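PDB 3I7J: beta-lactamase Mb2281c from Mycobacterium bovis, which probably acts as a serine hydrolase of the beta-lactamase family, opening the beta-lactam ring or a related amide or ester bond. Local coordinates for residues 156-165 against 234-245. Residues are numbered along the deposited sequence; the frame is centred on the assembly and turned at random.
Sequences LAVFAGDLLR and IWVDPKADLALV
Arg-165, just past the end of helix 153-164, meets Asp-241 in the turn of the hairpin 234-245 end-on, one nitrogen to each oxygen. Arg-165 NH1 donates to Asp-241 OD1 at 2.9 Å and Arg-165 NH2 to Asp-241 OD2 at 2.8 Å, both through the syn lone pairs, with the guanidinium and carboxylate planes only 10° apart. A bend at chi2 (-66°), followed by a turn at chi4, brings the guanidinium beside the last helical residue, where NH1 also donates to Leu-164 O, from above that carbonyl plane; this second bond helps fix the rotation of the guanidinium. Asp-241 sits in a G1 beta bulge, where it and Leu-242 both face Asp-237.

Beyond the salt bridge the interface is apolar. CD1 of Leu-164 presses against CG1 of Val-236 at 3.3 Å, a tight fit, and also lies beside Asp-241 OD1. The other methyl of Val-236, CG2, reaches the stem of Leu-163, 3.7 Å from its CB, the two side chains crossing at about a right angle. Ala-160 brings its CB to the CB of Ala-243 at 3.8 Å, small against small, while CD1 of Ile-234 touches Leu-163 CD1 and comes to the edge of the Phe-159 ring. At the far end Val-245 CG1 packs on CB and CD1 of Leu-156.

The helix thus lies on one face of the central antiparallel sheet, with helix 256-271 touching Trp-235 and Leu-244 on the other, the layered arrangement of serine beta-lactamases and penicillin-binding proteins. The coplanar, two-point ion pair ties the exposed residue just after the helix to the hairpin turn, and would be expected to keep Asp-241 ionised and its carboxylate set in orientation.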
loop_
_atom_site.group_PDB
_atom_site.type_symbol
_atom_site.label_atom_id
_atom_site.label_comp_id
_atom_site.label_asym_id
_atom_site.label_seq_id
_atom_site.Cartn_x
_atom_site.Cartn_y
_atom_site.Cartn_z
ATOM N N LEU A 156 4.966 -0.814 10.780
ATOM C CA LEU A 156 5.061 -0.828 9.328
ATOM C C LEU A 156 6.378 -1.433 8.877
ATOM O O LEU A 156 6.464 -2.014 7.794
ATOM C CB LEU A 156 4.913 0.577 8.756
ATOM C CG LEU A 156 3.510 1.167 8.805
ATOM C CD1 LEU A 156 3.493 2.400 7.914
ATOM C CD2 LEU A 156 2.475 0.152 8.302
ATOM N N ALA A 157 7.403 -1.293 9.714
ATOM C CA ALA A 157 8.726 -1.837 9.418
ATOM C C ALA A 157 8.619 -3.358 9.361
ATOM O O ALA A 157 9.204 -3.999 8.488
ATOM C CB ALA A 157 9.714 -1.420 10.501
ATOM N N VAL A 158 7.872 -3.920 10.308
ATOM C CA VAL A 158 7.641 -5.357 10.374
ATOM C C VAL A 158 6.846 -5.769 9.133
ATOM O O VAL A 158 7.129 -6.795 8.512
ATOM C CB VAL A 158 6.831 -5.731 11.643
ATOM C CG1 VAL A 158 6.481 -7.211 11.630
ATOM C CG2 VAL A 158 7.637 -5.391 12.897
ATOM N N PHE A 159 5.853 -4.958 8.771
ATOM C CA PHE A 159 5.025 -5.237 7.601
ATOM C C PHE A 159 5.899 -5.269 6.354
ATOM O O PHE A 159 5.806 -6.196 5.542
ATOM C CB PHE A 159 3.924 -4.178 7.452
ATOM C CG PHE A 159 2.909 -4.510 6.393
ATOM C CD1 PHE A 159 2.106 -5.648 6.505
ATOM C CD2 PHE A 159 2.756 -3.695 5.280
ATOM C CE1 PHE A 159 1.164 -5.970 5.523
ATOM C CE2 PHE A 159 1.817 -4.009 4.294
ATOM C CZ PHE A 159 1.017 -5.154 4.417
ATOM N N ALA A 160 6.766 -4.268 6.218
ATOM C CA ALA A 160 7.673 -4.197 5.070
ATOM C C ALA A 160 8.501 -5.479 4.988
ATOM O O ALA A 160 8.884 -5.913 3.901
ATOM C CB ALA A 160 8.597 -2.980 5.202
ATOM N N GLY A 161 8.772 -6.080 6.145
ATOM C CA GLY A 161 9.538 -7.312 6.168
ATOM C C GLY A 161 8.766 -8.426 5.482
ATOM O O GLY A 161 9.329 -9.252 4.761
ATOM N N ASP A 162 7.456 -8.437 5.700
ATOM C CA ASP A 162 6.592 -9.444 5.108
ATOM C C ASP A 162 6.491 -9.213 3.599
ATOM O O ASP A 162 6.299 -10.155 2.829
ATOM C CB ASP A 162 5.204 -9.375 5.748
ATOM C CG ASP A 162 4.344 -10.565 5.404
ATOM O OD1 ASP A 162 4.699 -11.687 5.811
ATOM O OD2 ASP A 162 3.313 -10.385 4.728
ATOM N N LEU A 163 6.628 -7.960 3.177
ATOM C CA LEU A 163 6.553 -7.633 1.750
ATOM C C LEU A 163 7.861 -7.957 1.022
ATOM O O LEU A 163 7.890 -8.089 -0.199
ATOM C CB LEU A 163 6.214 -6.148 1.571
ATOM C CG LEU A 163 4.864 -5.707 2.143
ATOM C CD1 LEU A 163 4.637 -4.209 1.902
ATOM C CD2 LEU A 163 3.759 -6.520 1.485
ATOM N N LEU A 164 8.934 -8.095 1.792
ATOM C CA LEU A 164 10.262 -8.388 1.266
ATOM C C LEU A 164 10.461 -9.902 1.196
ATOM O O LEU A 164 11.011 -10.426 0.228
ATOM C CB LEU A 164 11.295 -7.749 2.193
ATOM C CG LEU A 164 12.521 -7.001 1.666
ATOM C CD1 LEU A 164 12.198 -6.167 0.443
ATOM C CD2 LEU A 164 13.060 -6.121 2.795
ATOM N N ARG A 165 10.003 -10.585 2.241
ATOM C CA ARG A 165 10.070 -12.044 2.374
ATOM C C ARG A 165 8.696 -12.475 2.891
ATOM O O ARG A 165 8.489 -12.583 4.096
ATOM C CB ARG A 165 11.147 -12.433 3.396
ATOM C CG ARG A 165 12.570 -12.114 2.962
ATOM C CD ARG A 165 12.968 -12.968 1.771
ATOM N NE ARG A 165 14.352 -12.731 1.348
ATOM C CZ ARG A 165 14.748 -11.690 0.625
ATOM N NH1 ARG A 165 13.866 -10.774 0.234
ATOM N NH2 ARG A 165 16.023 -11.569 0.293
ATOM N N ILE A 234 5.079 3.932 1.748
ATOM C CA ILE A 234 5.864 2.731 1.896
ATOM C C ILE A 234 6.138 2.147 0.524
ATOM O O ILE A 234 5.238 2.023 -0.304
ATOM C CB ILE A 234 5.144 1.663 2.765
ATOM C CG1 ILE A 234 5.975 0.370 2.783
ATOM C CG2 ILE A 234 3.743 1.363 2.211
ATOM C CD1 ILE A 234 5.435 -0.697 3.748
ATOM N N TRP A 235 7.402 1.848 0.263
ATOM C CA TRP A 235 7.755 1.204 -0.981
ATOM C C TRP A 235 8.731 0.095 -0.666
ATOM O O TRP A 235 9.485 0.158 0.309
ATOM C CB TRP A 235 8.311 2.183 -2.041
ATOM C CG TRP A 235 9.555 2.979 -1.713
ATOM C CD1 TRP A 235 9.635 4.339 -1.585
ATOM C CD2 TRP A 235 10.898 2.490 -1.604
ATOM N NE1 TRP A 235 10.942 4.725 -1.413
ATOM C CE2 TRP A 235 11.739 3.611 -1.422
ATOM C CE3 TRP A 235 11.476 1.214 -1.650
ATOM C CZ2 TRP A 235 13.134 3.494 -1.281
ATOM C CZ3 TRP A 235 12.858 1.097 -1.511
ATOM C CH2 TRP A 235 13.670 2.230 -1.331
ATOM N N VAL A 236 8.664 -0.940 -1.489
ATOM C CA VAL A 236 9.497 -2.122 -1.361
ATOM C C VAL A 236 10.077 -2.304 -2.747
ATOM O O VAL A 236 9.336 -2.367 -3.722
ATOM C CB VAL A 236 8.636 -3.356 -1.013
ATOM C CG1 VAL A 236 9.517 -4.569 -0.762
ATOM C CG2 VAL A 236 7.768 -3.050 0.202
ATOM N N ASP A 237 11.396 -2.369 -2.848
ATOM C CA ASP A 237 12.022 -2.536 -4.150
ATOM C C ASP A 237 12.621 -3.942 -4.191
ATOM O O ASP A 237 13.646 -4.194 -3.572
ATOM C CB ASP A 237 13.110 -1.470 -4.329
ATOM C CG ASP A 237 13.663 -1.431 -5.734
ATOM O OD1 ASP A 237 13.822 -2.519 -6.333
ATOM O OD2 ASP A 237 13.955 -0.319 -6.231
ATOM N N PRO A 238 11.981 -4.877 -4.917
ATOM C CA PRO A 238 12.464 -6.261 -5.020
ATOM C C PRO A 238 13.831 -6.402 -5.680
ATOM O O PRO A 238 14.524 -7.392 -5.461
ATOM C CB PRO A 238 11.382 -6.958 -5.845
ATOM C CG PRO A 238 10.179 -6.097 -5.675
ATOM C CD PRO A 238 10.744 -4.705 -5.695
ATOM N N LYS A 239 14.206 -5.428 -6.502
ATOM C CA LYS A 239 15.492 -5.486 -7.180
ATOM C C LYS A 239 16.599 -5.072 -6.220
ATOM O O LYS A 239 17.649 -5.713 -6.153
ATOM C CB LYS A 239 15.500 -4.579 -8.418
ATOM C CG LYS A 239 16.779 -4.683 -9.250
ATOM C CD LYS A 239 16.756 -3.780 -10.479
ATOM C CE LYS A 239 15.711 -4.220 -11.510
ATOM N NZ LYS A 239 16.036 -5.508 -12.183
ATOM N N ALA A 240 16.359 -4.002 -5.470
ATOM C CA ALA A 240 17.344 -3.530 -4.507
ATOM C C ALA A 240 17.208 -4.370 -3.250
ATOM O O ALA A 240 18.117 -4.422 -2.420
ATOM C CB ALA A 240 17.102 -2.062 -4.181
ATOM N N ASP A 241 16.067 -5.048 -3.137
ATOM C CA ASP A 241 15.752 -5.879 -1.975
ATOM C C ASP A 241 15.831 -4.954 -0.762
ATOM O O ASP A 241 16.522 -5.239 0.217
ATOM C CB ASP A 241 16.757 -7.035 -1.842
ATOM C CG ASP A 241 16.176 -8.246 -1.121
ATOM O OD1 ASP A 241 14.933 -8.377 -1.062
ATOM O OD2 ASP A 241 16.958 -9.089 -0.627
ATOM N N LEU A 242 15.129 -3.830 -0.849
ATOM C CA LEU A 242 15.112 -2.844 0.225
ATOM C C LEU A 242 13.704 -2.259 0.360
ATOM O O LEU A 242 12.935 -2.243 -0.602
ATOM C CB LEU A 242 16.105 -1.725 -0.100
ATOM C CG LEU A 242 17.213 -1.339 0.881
ATOM C CD1 LEU A 242 17.939 -2.561 1.406
ATOM C CD2 LEU A 242 18.177 -0.406 0.160
ATOM N N ALA A 243 13.375 -1.775 1.553
ATOM C CA ALA A 243 12.071 -1.174 1.803
ATOM C C ALA A 243 12.259 0.128 2.569
ATOM O O ALA A 243 13.191 0.266 3.364
ATOM C CB ALA A 243 11.192 -2.124 2.607
ATOM N N LEU A 244 11.378 1.087 2.321
ATOM C CA LEU A 244 11.459 2.362 3.014
ATOM C C LEU A 244 10.088 2.756 3.502
ATOM O O LEU A 244 9.119 2.717 2.749
ATOM C CB LEU A 244 12.011 3.460 2.091
ATOM C CG LEU A 244 11.933 4.897 2.632
ATOM C CD1 LEU A 244 12.730 5.027 3.924
ATOM C CD2 LEU A 244 12.456 5.869 1.579
ATOM N N VAL A 245 10.010 3.112 4.775
ATOM C CA VAL A 245 8.761 3.546 5.375
ATOM C C VAL A 245 8.950 4.974 5.878
ATOM O O VAL A 245 9.903 5.251 6.607
ATOM C CB VAL A 245 8.371 2.662 6.584
ATOM C CG1 VAL A 245 7.277 3.346 7.385
ATOM C CG2 VAL A 245 7.882 1.290 6.106
#